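PDB 4WZZ: putative sugar ABC transporter, substrate-binding protein from Clostridium phytofermentans, which binds L-rhamnose in the cleft between its two lobes and probably delivers the sugar to an ABC transporter for uptake. Local coordinates for residues Y51-I59 / Y308-G316; R151-Q162 / D346-P356. All blocks are in the same frame, centred on the assembly; numbering follows the deposited sequence.

Interaction 1. Residues Y51-I59 / Y308-G316; sequences YATTATYAI and YASISLVNG
The ring of Y51 takes the edge of Y308 on one face, an edge-to-face aromatic pair with centroids 5.2 Å apart and planes at 74°. The leading atom is Y308 CD1, which sits 3.8 Å from Y51 CD1, toward the rim of the ring and not over its centre. In the plane of the Y51 ring, at its edge, lies the carbonyl Y308 O. That oxygen is already gripped twice within the helix, by S312 N and by S312 OG, which reach it from opposite faces of its plane. The phenol end of Y51 runs on past S312 to T327 O, its hydrogen-bond partner. The second ring, Y57, has S310 O and T53 OG1 at its edge, while V314 CG2 approaches CE2 obliquely to 3.6 Å. With CG anti to the carbonyl carbon (chi1 -60°), Y57 reaches from the strand toward the helix and lays its OH 3.6 Å from I311 CG1.

This is a strand and a helix layered in the alpha/beta sandwich of a periplasmic binding protein lobe: the helix 299-315 lies against the sheet to which 56-60 belongs, and C114 of the neighbouring strand also touches S310 and V314.

Polar groups secure the chain ahead of the strand. T53 OG1 lies 2.7 Å from Y57 OH, sharing a hydrogen bond, and accepts from A55 N in an ST turn; a water joins it to N315 OD1. At the last turn of the helix N315 ND2 donates to A52 O over 3.0 Å, with A52 O near the plane of the amide.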
ATOM      1  N   TYR A  51      -4.482  -0.021 -26.413  1.00 33.07           N
ATOM      2  CA  TYR A  51      -5.211   0.179 -25.150  1.00 31.09           C
ATOM      3  C   TYR A  51      -6.585   0.829 -25.281  1.00 32.08           C
ATOM      4  O   TYR A  51      -7.243   1.112 -24.274  1.00 25.61           O
ATOM      5  CB  TYR A  51      -4.358   0.963 -24.144  1.00 35.43           C
ATOM      6  CG  TYR A  51      -3.281   0.079 -23.580  1.00 35.33           C
ATOM      7  CD1 TYR A  51      -3.541  -0.767 -22.508  1.00 29.40           C
ATOM      8  CD2 TYR A  51      -2.024   0.031 -24.165  1.00 41.25           C
ATOM      9  CE1 TYR A  51      -2.566  -1.617 -22.019  1.00 28.87           C
ATOM     10  CE2 TYR A  51      -1.042  -0.812 -23.676  1.00 34.43           C
ATOM     11  CZ  TYR A  51      -1.317  -1.625 -22.601  1.00 34.65           C
ATOM     12  OH  TYR A  51      -0.328  -2.464 -22.131  1.00 38.18           O
ATOM     13  N   ALA A  52      -7.035   1.075 -26.503  1.00 29.86           N
ATOM     14  CA  ALA A  52      -8.372   1.638 -26.680  1.00 31.04           C
ATOM     15  C   ALA A  52      -9.387   0.705 -26.028  1.00 27.60           C
ATOM     16  O   ALA A  52      -9.281  -0.517 -26.144  1.00 28.53           O
ATOM     17  CB  ALA A  52      -8.680   1.827 -28.156  1.00 31.04           C
ATOM     18  N   THR A  53     -10.365   1.275 -25.331  1.00 25.80           N
ATOM     19  CA  THR A  53     -11.364   0.462 -24.649  1.00 25.54           C
ATOM     20  C   THR A  53     -12.643   1.264 -24.598  1.00 25.66           C
ATOM     21  O   THR A  53     -12.607   2.500 -24.618  1.00 26.70           O
ATOM     22  CB  THR A  53     -10.908   0.078 -23.203  1.00 25.01           C
ATOM     23  OG1 THR A  53     -11.868  -0.794 -22.585  1.00 24.21           O
ATOM     24  CG2 THR A  53     -10.718   1.305 -22.347  1.00 24.98           C
ATOM     25  N   THR A  54     -13.775   0.583 -24.570  1.00 26.41           N
ATOM     26  CA  THR A  54     -15.030   1.269 -24.265  1.00 26.16           C
ATOM     27  C   THR A  54     -15.720   0.656 -23.053  1.00 25.55           C
ATOM     28  O   THR A  54     -16.891   0.923 -22.793  1.00 25.82           O
ATOM     29  CB  THR A  54     -15.996   1.253 -25.461  1.00 30.98           C
ATOM     30  OG1 THR A  54     -16.349  -0.097 -25.766  1.00 28.23           O
ATOM     31  CG2 THR A  54     -15.344   1.903 -26.693  1.00 28.85           C
ATOM     32  N   ALA A  55     -14.968  -0.116 -22.276  1.00 24.80           N
ATOM     33  CA  ALA A  55     -15.541  -0.860 -21.172  1.00 24.38           C
ATOM     34  C   ALA A  55     -15.649  -0.000 -19.919  1.00 26.21           C
ATOM     35  O   ALA A  55     -15.153   1.130 -19.874  1.00 22.83           O
ATOM     36  CB  ALA A  55     -14.701  -2.096 -20.892  1.00 24.89           C
ATOM     37  N   THR A  56     -16.294  -0.561 -18.903  1.00 23.03           N
ATOM     38  CA  THR A  56     -16.502   0.134 -17.641  1.00 22.14           C
ATOM     39  C   THR A  56     -15.717  -0.563 -16.528  1.00 21.24           C
ATOM     40  O   THR A  56     -15.820  -1.769 -16.341  1.00 21.54           O
ATOM     41  CB  THR A  56     -17.985   0.174 -17.306  1.00 22.71           C
ATOM     42  OG1 THR A  56     -18.675   0.943 -18.312  1.00 23.58           O
ATOM     43  CG2 THR A  56     -18.214   0.824 -15.933  1.00 21.90           C
ATOM     44  N   TYR A  57     -14.925   0.216 -15.803  1.00 20.26           N
ATOM     45  CA  TYR A  57     -13.980  -0.332 -14.844  1.00 19.43           C
ATOM     46  C   TYR A  57     -14.249   0.264 -13.476  1.00 22.32           C
ATOM     47  O   TYR A  57     -14.221   1.484 -13.334  1.00 20.70           O
ATOM     48  CB  TYR A  57     -12.559   0.038 -15.241  1.00 19.03           C
ATOM     49  CG  TYR A  57     -12.146  -0.458 -16.598  1.00 19.85           C
ATOM     50  CD1 TYR A  57     -12.573   0.183 -17.754  1.00 20.59           C
ATOM     51  CD2 TYR A  57     -11.315  -1.557 -16.718  1.00 24.33           C
ATOM     52  CE1 TYR A  57     -12.189  -0.264 -18.989  1.00 21.44           C
ATOM     53  CE2 TYR A  57     -10.921  -2.017 -17.948  1.00 22.30           C
ATOM     54  CZ  TYR A  57     -11.354  -1.372 -19.082  1.00 21.57           C
ATOM     55  OH  TYR A  57     -10.954  -1.862 -20.311  1.00 23.81           O
ATOM     56  N   ALA A  58     -14.526  -0.593 -12.496  1.00 20.09           N
ATOM     57  CA  ALA A  58     -14.704  -0.174 -11.095  1.00 21.22           C
ATOM     58  C   ALA A  58     -13.421  -0.339 -10.311  1.00 16.89           C
ATOM     59  O   ALA A  58     -12.843  -1.434 -10.278  1.00 19.10           O
ATOM     60  CB  ALA A  58     -15.767  -1.017 -10.431  1.00 18.25           C
ATOM     61  N   ILE A  59     -12.974   0.728  -9.645  1.00 16.16           N
ATOM     62  CA  ILE A  59     -11.890   0.577  -8.692  1.00 15.36           C
ATOM     63  C   ILE A  59     -12.467   0.770  -7.309  1.00 15.01           C
ATOM     64  O   ILE A  59     -13.183   1.732  -7.048  1.00 16.22           O
ATOM     65  CB  ILE A  59     -10.706   1.549  -8.938  1.00 14.85           C
ATOM     66  CG1 ILE A  59      -9.614   1.291  -7.878  1.00 14.12           C
ATOM     67  CG2 ILE A  59     -11.196   2.998  -8.990  1.00 14.92           C
ATOM     68  CD1 ILE A  59      -8.285   1.939  -8.183  1.00 18.42           C
ATOM     69  N   TYR A 308      -3.777  -0.007 -16.852  1.00 18.76           N
ATOM     70  CA  TYR A 308      -3.271  -0.630 -18.077  1.00 20.75           C
ATOM     71  C   TYR A 308      -3.497  -2.139 -18.049  1.00 19.93           C
ATOM     72  O   TYR A 308      -3.875  -2.754 -19.066  1.00 21.25           O
ATOM     73  CB  TYR A 308      -1.793  -0.312 -18.300  1.00 20.21           C
ATOM     74  CG  TYR A 308      -1.537   1.114 -18.720  1.00 24.05           C
ATOM     75  CD1 TYR A 308      -2.076   1.617 -19.894  1.00 26.01           C
ATOM     76  CD2 TYR A 308      -0.746   1.963 -17.943  1.00 21.20           C
ATOM     77  CE1 TYR A 308      -1.845   2.921 -20.288  1.00 25.94           C
ATOM     78  CE2 TYR A 308      -0.505   3.263 -18.331  1.00 24.93           C
ATOM     79  CZ  TYR A 308      -1.054   3.738 -19.508  1.00 27.02           C
ATOM     80  OH  TYR A 308      -0.834   5.036 -19.909  1.00 29.89           O
ATOM     81  N   ALA A 309      -3.266  -2.752 -16.890  1.00 19.09           N
ATOM     82  CA  ALA A 309      -3.418  -4.194 -16.746  1.00 21.22           C
ATOM     83  C   ALA A 309      -4.890  -4.590 -16.827  1.00 23.08           C
ATOM     84  O   ALA A 309      -5.238  -5.619 -17.426  1.00 23.16           O
ATOM     85  CB  ALA A 309      -2.791  -4.681 -15.430  1.00 20.67           C
ATOM     86  N   SER A 310      -5.762  -3.755 -16.264  1.00 20.53           N
ATOM     87  CA  SER A 310      -7.195  -3.986 -16.349  1.00 20.13           C
ATOM     88  C   SER A 310      -7.662  -3.976 -17.810  1.00 21.59           C
ATOM     89  O   SER A 310      -8.421  -4.839 -18.242  1.00 25.25           O
ATOM     90  CB  SER A 310      -7.949  -2.886 -15.602  1.00 20.89           C
ATOM     91  OG  SER A 310      -7.647  -2.931 -14.220  1.00 19.91           O
ATOM     92  N   ILE A 311      -7.225  -2.970 -18.560  1.00 22.22           N
ATOM     93  CA  ILE A 311      -7.592  -2.872 -19.971  1.00 23.34           C
ATOM     94  C   ILE A 311      -7.063  -4.081 -20.718  1.00 24.08           C
ATOM     95  O   ILE A 311      -7.727  -4.592 -21.622  1.00 28.50           O
ATOM     96  CB  ILE A 311      -7.053  -1.597 -20.615  1.00 23.56           C
ATOM     97  CG1 ILE A 311      -7.722  -0.370 -19.977  1.00 25.53           C
ATOM     98  CG2 ILE A 311      -7.343  -1.593 -22.130  1.00 25.24           C
ATOM     99  CD1 ILE A 311      -7.071   0.947 -20.332  1.00 24.34           C
ATOM    100  N   SER A 312      -5.874  -4.547 -20.332  1.00 23.32           N
ATOM    101  CA  SER A 312      -5.251  -5.689 -21.005  1.00 26.95           C
ATOM    102  C   SER A 312      -6.030  -6.978 -20.769  1.00 27.01           C
ATOM    103  O   SER A 312      -6.185  -7.786 -21.685  1.00 28.49           O
ATOM    104  CB  SER A 312      -3.798  -5.840 -20.571  1.00 30.31           C
ATOM    105  OG  SER A 312      -3.040  -4.731 -21.016  1.00 29.74           O
ATOM    106  N   LEU A 313      -6.529  -7.164 -19.547  1.00 23.62           N
ATOM    107  CA  LEU A 313      -7.460  -8.251 -19.246  1.00 30.01           C
ATOM    108  C   LEU A 313      -8.755  -8.169 -20.056  1.00 32.86           C
ATOM    109  O   LEU A 313      -9.219  -9.182 -20.596  1.00 28.86           O
ATOM    110  CB  LEU A 313      -7.810  -8.268 -17.759  1.00 26.30           C
ATOM    111  CG  LEU A 313      -6.735  -8.719 -16.770  1.00 25.23           C
ATOM    112  CD1 LEU A 313      -7.195  -8.447 -15.345  1.00 22.89           C
ATOM    113  CD2 LEU A 313      -6.367 -10.196 -16.938  1.00 27.60           C
ATOM    114  N   VAL A 314      -9.348  -6.978 -20.135  1.00 25.52           N
ATOM    115  CA  VAL A 314     -10.609  -6.823 -20.856  1.00 27.14           C
ATOM    116  C   VAL A 314     -10.420  -7.052 -22.358  1.00 28.29           C
ATOM    117  O   VAL A 314     -11.288  -7.631 -23.022  1.00 29.92           O
ATOM    118  CB  VAL A 314     -11.235  -5.422 -20.615  1.00 33.36           C
ATOM    119  CG1 VAL A 314     -12.406  -5.156 -21.587  1.00 28.11           C
ATOM    120  CG2 VAL A 314     -11.692  -5.275 -19.162  1.00 30.17           C
ATOM    121  N   ASN A 315      -9.302  -6.583 -22.896  1.00 37.59           N
ATOM    122  CA  ASN A 315      -9.043  -6.711 -24.324  1.00 38.31           C
ATOM    123  C   ASN A 315      -8.405  -8.056 -24.673  1.00 38.87           C
ATOM    124  O   ASN A 315      -8.231  -8.379 -25.847  1.00 39.08           O
ATOM    125  CB  ASN A 315      -8.170  -5.556 -24.825  1.00 38.70           C
ATOM    126  CG  ASN A 315      -8.942  -4.253 -24.958  1.00 41.40           C
ATOM    127  OD1 ASN A 315     -10.167  -4.218 -24.808  1.00 42.16           O
ATOM    128  ND2 ASN A 315      -8.229  -3.176 -25.255  1.00 41.56           N
ATOM    129  N   GLY A 316      -8.061  -8.834 -23.648  1.00 37.97           N
ATOM    130  CA  GLY A 316      -7.557 -10.182 -23.824  1.00 38.07           C
ATOM    131  C   GLY A 316      -6.087 -10.258 -24.193  1.00 44.69           C
ATOM    132  O   GLY A 316      -5.618 -11.308 -24.620  1.00 44.78           O
TER
HETATM  133  O   HOH W   1     -12.846  -2.402 -24.530  1.00 36.48           O

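Interaction 2. Residues R151-Q162 / D346-P356; sequences RKVFVNQAGTTQ and DGGTEIILGAP
I351 packs against V153 and R151 grips D346; these two, I351 and R151, lose the most surface to the contact. I351 stands on the face of the sheet that also carries V155, and its CD1 meets V153 CG2 at 3.9 Å, the two side chains crossing at a slant. Its backbone pairs with strand 154-156 through both polar atoms, on either side of V155: I351 N donates to F154 O, and I351 O accepts from N156 N over 2.8 Å, nearly in line with the carbonyl. L305 of the helix 299-315 covers this face.

R151 works at the start of the pairing. Its chain, extended from CG to NE, brings the guanidinium end-on to D346, with NH1 2.8 Å from OD2 and NH2 3.1 Å from OD1, although the two planes are turned 40° apart. NH2 also donates to T349 O from above the carbonyl plane, while F154 N reaches that oxygen from the opposite face. D346 OD1 has a second donor in G348 N, an Asx turn that helps fix the carboxylate. The CB of F154 lies against a face of the guanidinium.

T349 adds its OG1 near V153 CG2, and bonds to G320 O. On the other face of the sheet N156 ND2 donates to E350 OE1 across 2.9 Å.

Beyond the bridges, Q157 turns from the strand to the bound rhamnose, its NE2 held by D143. Two adjacent parallel strands, 154-156 and 349-352, widely separated in sequence, thus extend one lobe's sheet beside the sugar pocket, as expected of a periplasmic binding protein whose chain returns to its first lobe.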
ATOM      1  N   ARG A 151      -8.862 -13.463  -7.898  1.00 24.05           N
ATOM      2  CA  ARG A 151      -8.311 -12.480  -8.833  1.00 23.41           C
ATOM      3  C   ARG A 151      -7.640 -13.147 -10.027  1.00 24.19           C
ATOM      4  O   ARG A 151      -7.316 -14.333  -9.981  1.00 25.65           O
ATOM      5  CB  ARG A 151      -7.256 -11.621  -8.119  1.00 24.03           C
ATOM      6  CG  ARG A 151      -5.946 -12.368  -7.910  1.00 21.63           C
ATOM      7  CD  ARG A 151      -4.932 -11.557  -7.157  1.00 22.23           C
ATOM      8  NE  ARG A 151      -3.577 -12.117  -7.271  1.00 20.09           N
ATOM      9  CZ  ARG A 151      -2.864 -12.620  -6.261  1.00 24.36           C
ATOM     10  NH1 ARG A 151      -3.355 -12.707  -5.030  1.00 19.70           N
ATOM     11  NH2 ARG A 151      -1.633 -13.052  -6.488  1.00 21.58           N
ATOM     12  N   LYS A 152      -7.423 -12.387 -11.093  1.00 25.51           N
ATOM     13  CA  LYS A 152      -6.639 -12.889 -12.213  1.00 25.73           C
ATOM     14  C   LYS A 152      -5.174 -12.475 -12.053  1.00 25.40           C
ATOM     15  O   LYS A 152      -4.280 -13.163 -12.550  1.00 24.65           O
ATOM     16  CB  LYS A 152      -7.228 -12.418 -13.547  1.00 25.52           C
ATOM     17  CG  LYS A 152      -8.509 -13.138 -13.888  1.00 36.21           C
ATOM     18  CD  LYS A 152      -9.019 -12.717 -15.244  1.00 46.09           C
ATOM     19  CE  LYS A 152      -9.992 -13.718 -15.814  1.00 47.05           C
ATOM     20  NZ  LYS A 152     -10.759 -13.112 -16.940  1.00 42.97           N
ATOM     21  N   VAL A 153      -4.926 -11.379 -11.334  1.00 22.22           N
ATOM     22  CA  VAL A 153      -3.567 -10.901 -11.116  1.00 21.17           C
ATOM     23  C   VAL A 153      -3.564  -9.836 -10.020  1.00 21.70           C
ATOM     24  O   VAL A 153      -4.582  -9.197  -9.794  1.00 19.89           O
ATOM     25  CB  VAL A 153      -2.956 -10.318 -12.404  1.00 22.80           C
ATOM     26  CG1 VAL A 153      -3.676  -9.023 -12.830  1.00 24.48           C
ATOM     27  CG2 VAL A 153      -1.441 -10.127 -12.250  1.00 23.24           C
ATOM     28  N   PHE A 154      -2.423  -9.681  -9.350  1.00 20.64           N
ATOM     29  CA  PHE A 154      -2.228  -8.630  -8.333  1.00 17.65           C
ATOM     30  C   PHE A 154      -1.210  -7.628  -8.832  1.00 20.35           C
ATOM     31  O   PHE A 154      -0.165  -7.998  -9.377  1.00 22.21           O
ATOM     32  CB  PHE A 154      -1.738  -9.241  -7.018  1.00 17.27           C
ATOM     33  CG  PHE A 154      -1.485  -8.225  -5.928  1.00 17.70           C
ATOM     34  CD1 PHE A 154      -2.495  -7.380  -5.526  1.00 17.27           C
ATOM     35  CD2 PHE A 154      -0.244  -8.136  -5.294  1.00 16.98           C
ATOM     36  CE1 PHE A 154      -2.301  -6.447  -4.539  1.00 16.20           C
ATOM     37  CE2 PHE A 154      -0.049  -7.193  -4.305  1.00 18.85           C
ATOM     38  CZ  PHE A 154      -1.087  -6.348  -3.929  1.00 18.57           C
ATOM     39  N   VAL A 155      -1.516  -6.350  -8.669  1.00 16.18           N
ATOM     40  CA  VAL A 155      -0.588  -5.297  -9.053  1.00 17.08           C
ATOM     41  C   VAL A 155       0.006  -4.769  -7.771  1.00 15.34           C
ATOM     42  O   VAL A 155      -0.681  -4.124  -6.975  1.00 15.97           O
ATOM     43  CB  VAL A 155      -1.250  -4.174  -9.862  1.00 17.11           C
ATOM     44  CG1 VAL A 155      -0.213  -3.139 -10.266  1.00 18.02           C
ATOM     45  CG2 VAL A 155      -1.914  -4.750 -11.095  1.00 18.46           C
ATOM     46  N   ASN A 156       1.291  -5.069  -7.579  1.00 17.09           N
ATOM     47  CA  ASN A 156       2.010  -4.791  -6.318  1.00 17.49           C
ATOM     48  C   ASN A 156       2.921  -3.583  -6.503  1.00 13.83           C
ATOM     49  O   ASN A 156       3.664  -3.495  -7.497  1.00 17.32           O
ATOM     50  CB  ASN A 156       2.858  -6.023  -5.943  1.00 14.99           C
ATOM     51  CG  ASN A 156       3.173  -6.109  -4.463  1.00 18.38           C
ATOM     52  OD1 ASN A 156       3.012  -5.143  -3.718  1.00 15.34           O
ATOM     53  ND2 ASN A 156       3.652  -7.283  -4.025  1.00 21.93           N
ATOM     54  N   GLN A 157       2.836  -2.628  -5.566  1.00 11.88           N
ATOM     55  CA  GLN A 157       3.618  -1.393  -5.603  1.00 12.78           C
ATOM     56  C   GLN A 157       5.118  -1.630  -5.582  1.00 13.80           C
ATOM     57  O   GLN A 157       5.888  -0.871  -6.154  1.00 14.42           O
ATOM     58  CB  GLN A 157       3.234  -0.508  -4.413  1.00 13.25           C
ATOM     59  CG  GLN A 157       3.065  -1.258  -3.085  1.00 11.77           C
ATOM     60  CD  GLN A 157       1.638  -1.607  -2.791  1.00 12.93           C
ATOM     61  OE1 GLN A 157       1.024  -2.379  -3.523  1.00 16.03           O
ATOM     62  NE2 GLN A 157       1.084  -1.031  -1.739  1.00 10.18           N
ATOM     63  N   ALA A 158       5.542  -2.684  -4.903  1.00 11.99           N
ATOM     64  CA  ALA A 158       6.966  -3.005  -4.802  1.00 13.25           C
ATOM     65  C   ALA A 158       7.065  -4.435  -4.340  1.00 14.51           C
ATOM     66  O   ALA A 158       6.085  -5.001  -3.875  1.00 15.25           O
ATOM     67  CB  ALA A 158       7.672  -2.063  -3.828  1.00 13.65           C
ATOM     68  N   GLY A 159       8.232  -5.059  -4.480  1.00 14.77           N
ATOM     69  CA  GLY A 159       8.395  -6.381  -3.918  1.00 15.22           C
ATOM     70  C   GLY A 159       8.129  -6.356  -2.410  1.00 12.38           C
ATOM     71  O   GLY A 159       8.635  -5.505  -1.678  1.00 11.75           O
ATOM     72  N   THR A 160       7.342  -7.310  -1.932  1.00 14.30           N
ATOM     73  CA  THR A 160       7.040  -7.390  -0.502  1.00 12.49           C
ATOM     74  C   THR A 160       8.326  -7.415   0.324  1.00 12.36           C
ATOM     75  O   THR A 160       8.492  -6.695   1.312  1.00 13.91           O
ATOM     76  CB  THR A 160       6.194  -8.618  -0.212  1.00 22.35           C
ATOM     77  OG1 THR A 160       4.986  -8.553  -0.986  1.00 25.10           O
ATOM     78  CG2 THR A 160       5.851  -8.684   1.247  1.00 19.67           C
ATOM     79  N   THR A 161       9.276  -8.241  -0.116  1.00 12.96           N
ATOM     80  CA  THR A 161      10.563  -8.312   0.556  1.00 12.99           C
ATOM     81  C   THR A 161      11.339  -7.005   0.523  1.00 12.34           C
ATOM     82  O   THR A 161      12.034  -6.661   1.479  1.00 12.20           O
ATOM     83  CB  THR A 161      11.404  -9.402  -0.096  1.00 13.87           C
ATOM     84  OG1 THR A 161      10.715 -10.651   0.032  1.00 16.66           O
ATOM     85  CG2 THR A 161      12.773  -9.522   0.555  1.00 14.03           C
ATOM     86  N   GLN A 162      11.261  -6.304  -0.604  1.00 12.80           N
ATOM     87  CA  GLN A 162      11.985  -5.052  -0.721  1.00 11.83           C
ATOM     88  C   GLN A 162      11.514  -4.036   0.325  1.00 12.27           C
ATOM     89  O   GLN A 162      12.307  -3.310   0.906  1.00 11.87           O
ATOM     90  CB  GLN A 162      11.790  -4.492  -2.127  1.00 12.46           C
ATOM     91  CG  GLN A 162      12.374  -5.366  -3.214  1.00 18.06           C
ATOM     92  CD  GLN A 162      12.160  -4.744  -4.575  1.00 25.76           C
ATOM     93  OE1 GLN A 162      11.033  -4.404  -4.954  1.00 22.95           O
ATOM     94  NE2 GLN A 162      13.242  -4.557  -5.304  1.00 22.96           N
ATOM     95  N   ASP A 346       1.852 -15.799  -2.590  1.00 22.26           N
ATOM     96  CA  ASP A 346       0.548 -16.297  -2.153  1.00 26.75           C
ATOM     97  C   ASP A 346      -0.059 -17.335  -3.100  1.00 26.71           C
ATOM     98  O   ASP A 346      -1.204 -17.736  -2.905  1.00 28.91           O
ATOM     99  CB  ASP A 346      -0.470 -15.163  -1.917  1.00 21.67           C
ATOM    100  CG  ASP A 346      -0.813 -14.385  -3.174  1.00 24.88           C
ATOM    101  OD1 ASP A 346      -0.486 -14.833  -4.293  1.00 24.12           O
ATOM    102  OD2 ASP A 346      -1.447 -13.303  -3.017  1.00 25.32           O
ATOM    103  N   GLY A 347       0.682 -17.757  -4.120  1.00 28.65           N
ATOM    104  CA  GLY A 347       0.209 -18.799  -5.022  1.00 33.12           C
ATOM    105  C   GLY A 347      -0.481 -18.261  -6.257  1.00 30.21           C
ATOM    106  O   GLY A 347      -0.808 -19.005  -7.186  1.00 31.33           O
ATOM    107  N   GLY A 348      -0.716 -16.954  -6.267  1.00 27.19           N
ATOM    108  CA  GLY A 348      -1.270 -16.308  -7.427  1.00 25.76           C
ATOM    109  C   GLY A 348      -0.168 -15.778  -8.316  1.00 27.33           C
ATOM    110  O   GLY A 348       0.944 -16.322  -8.372  1.00 28.24           O
ATOM    111  N   THR A 349      -0.498 -14.719  -9.043  1.00 25.49           N
ATOM    112  CA  THR A 349       0.455 -14.055  -9.898  1.00 25.26           C
ATOM    113  C   THR A 349       0.409 -12.583  -9.546  1.00 26.43           C
ATOM    114  O   THR A 349      -0.560 -12.111  -8.956  1.00 23.46           O
ATOM    115  CB  THR A 349       0.121 -14.211 -11.379  1.00 26.52           C
ATOM    116  OG1 THR A 349      -1.164 -13.641 -11.658  1.00 27.69           O
ATOM    117  CG2 THR A 349       0.118 -15.689 -11.786  1.00 31.20           C
ATOM    118  N   GLU A 350       1.454 -11.871  -9.942  1.00 23.90           N
ATOM    119  CA  GLU A 350       1.537 -10.459  -9.664  1.00 24.19           C
ATOM    120  C   GLU A 350       2.402  -9.748 -10.705  1.00 26.73           C
ATOM    121  O   GLU A 350       3.189 -10.358 -11.443  1.00 26.44           O
ATOM    122  CB  GLU A 350       2.063 -10.234  -8.243  1.00 26.24           C
ATOM    123  CG  GLU A 350       3.548 -10.465  -8.090  1.00 25.66           C
ATOM    124  CD  GLU A 350       4.044 -10.292  -6.657  1.00 26.47           C
ATOM    125  OE1 GLU A 350       3.401  -9.583  -5.839  1.00 27.06           O
ATOM    126  OE2 GLU A 350       5.091 -10.894  -6.353  1.00 23.48           O
ATOM    127  N   ILE A 351       2.172  -8.449 -10.790  1.00 21.31           N
ATOM    128  CA  ILE A 351       2.969  -7.518 -11.564  1.00 26.58           C
ATOM    129  C   ILE A 351       3.533  -6.542 -10.542  1.00 24.99           C
ATOM    130  O   ILE A 351       2.771  -5.983  -9.762  1.00 26.83           O
ATOM    131  CB  ILE A 351       2.064  -6.753 -12.550  1.00 25.21           C
ATOM    132  CG1 ILE A 351       1.464  -7.726 -13.577  1.00 26.23           C
ATOM    133  CG2 ILE A 351       2.824  -5.647 -13.260  1.00 28.61           C
ATOM    134  CD1 ILE A 351       0.203  -7.202 -14.218  1.00 26.66           C
ATOM    135  N   ILE A 352       4.842  -6.315 -10.564  1.00 22.52           N
ATOM    136  CA  ILE A 352       5.476  -5.452  -9.586  1.00 19.25           C
ATOM    137  C   ILE A 352       5.802  -4.113 -10.235  1.00 22.93           C
ATOM    138  O   ILE A 352       6.574  -4.056 -11.193  1.00 22.17           O
ATOM    139  CB  ILE A 352       6.751  -6.086  -9.002  1.00 19.67           C
ATOM    140  CG1 ILE A 352       6.407  -7.384  -8.258  1.00 21.37           C
ATOM    141  CG2 ILE A 352       7.430  -5.091  -8.063  1.00 21.60           C
ATOM    142  CD1 ILE A 352       7.606  -8.139  -7.712  1.00 28.22           C
ATOM    143  N   LEU A 353       5.215  -3.040  -9.702  1.00 17.24           N
ATOM    144  CA  LEU A 353       5.337  -1.699 -10.250  1.00 16.88           C
ATOM    145  C   LEU A 353       6.768  -1.230 -10.372  1.00 22.20           C
ATOM    146  O   LEU A 353       7.173  -0.726 -11.408  1.00 20.35           O
ATOM    147  CB  LEU A 353       4.560  -0.693  -9.377  1.00 16.00           C
ATOM    148  CG  LEU A 353       4.709   0.803  -9.661  1.00 17.70           C
ATOM    149  CD1 LEU A 353       4.055   1.201 -10.990  1.00 17.97           C
ATOM    150  CD2 LEU A 353       4.062   1.598  -8.537  1.00 14.44           C
ATOM    151  N   GLY A 354       7.532  -1.384  -9.293  1.00 20.07           N
ATOM    152  CA  GLY A 354       8.866  -0.823  -9.205  1.00 20.24           C
ATOM    153  C   GLY A 354       9.480  -1.141  -7.856  1.00 16.26           C
ATOM    154  O   GLY A 354       8.943  -1.951  -7.119  1.00 21.19           O
ATOM    155  N   ALA A 355      10.632  -0.554  -7.576  1.00 18.29           N
ATOM    156  CA  ALA A 355      11.273  -0.700  -6.268  1.00 18.56           C
ATOM    157  C   ALA A 355      10.685   0.316  -5.315  1.00 13.90           C
ATOM    158  O   ALA A 355      10.104   1.326  -5.739  1.00 14.58           O
ATOM    159  CB  ALA A 355      12.781  -0.498  -6.374  1.00 20.03           C
ATOM    160  N   PRO A 356      10.842   0.084  -4.013  1.00 14.91           N
ATOM    161  CA  PRO A 356      10.521   1.177  -3.088  1.00 15.72           C
ATOM    162  C   PRO A 356      11.444   2.363  -3.330  1.00 13.04           C
ATOM    163  O   PRO A 356      12.582   2.191  -3.833  1.00 16.86           O
ATOM    164  CB  PRO A 356      10.815   0.584  -1.701  1.00 14.81           C
ATOM    165  CG  PRO A 356      11.008  -0.871  -1.903  1.00 13.17           C
ATOM    166  CD  PRO A 356      11.466  -1.058  -3.327  1.00 15.59           C
TER
HETATM  167  O   HOH W   2      -3.118 -13.782  -9.663  1.00 18.99           O
HETATM  168  O   HOH W   3       7.589   1.230  -7.112  1.00 15.64           O

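From the N terminus, the chain enters strand 56-60, lays down half of the first lobe's sheet, and reaches 151-162, the first half of interaction 2. It then passes through the four-stranded sheet of the other lobe before returning. Helix 299-315 closes the first long loop, where 308-316 meets 51-59 in interaction 1; 346-356 closes the second against 151-162. The two loops cross, because the second opens inside the first and closes only after it. Interaction 1 fastens the returning helix to the chain's beginning, and interaction 2 adds the late strand to the same sheet. They touch directly, with L313 packing on K152 and A309 on I351.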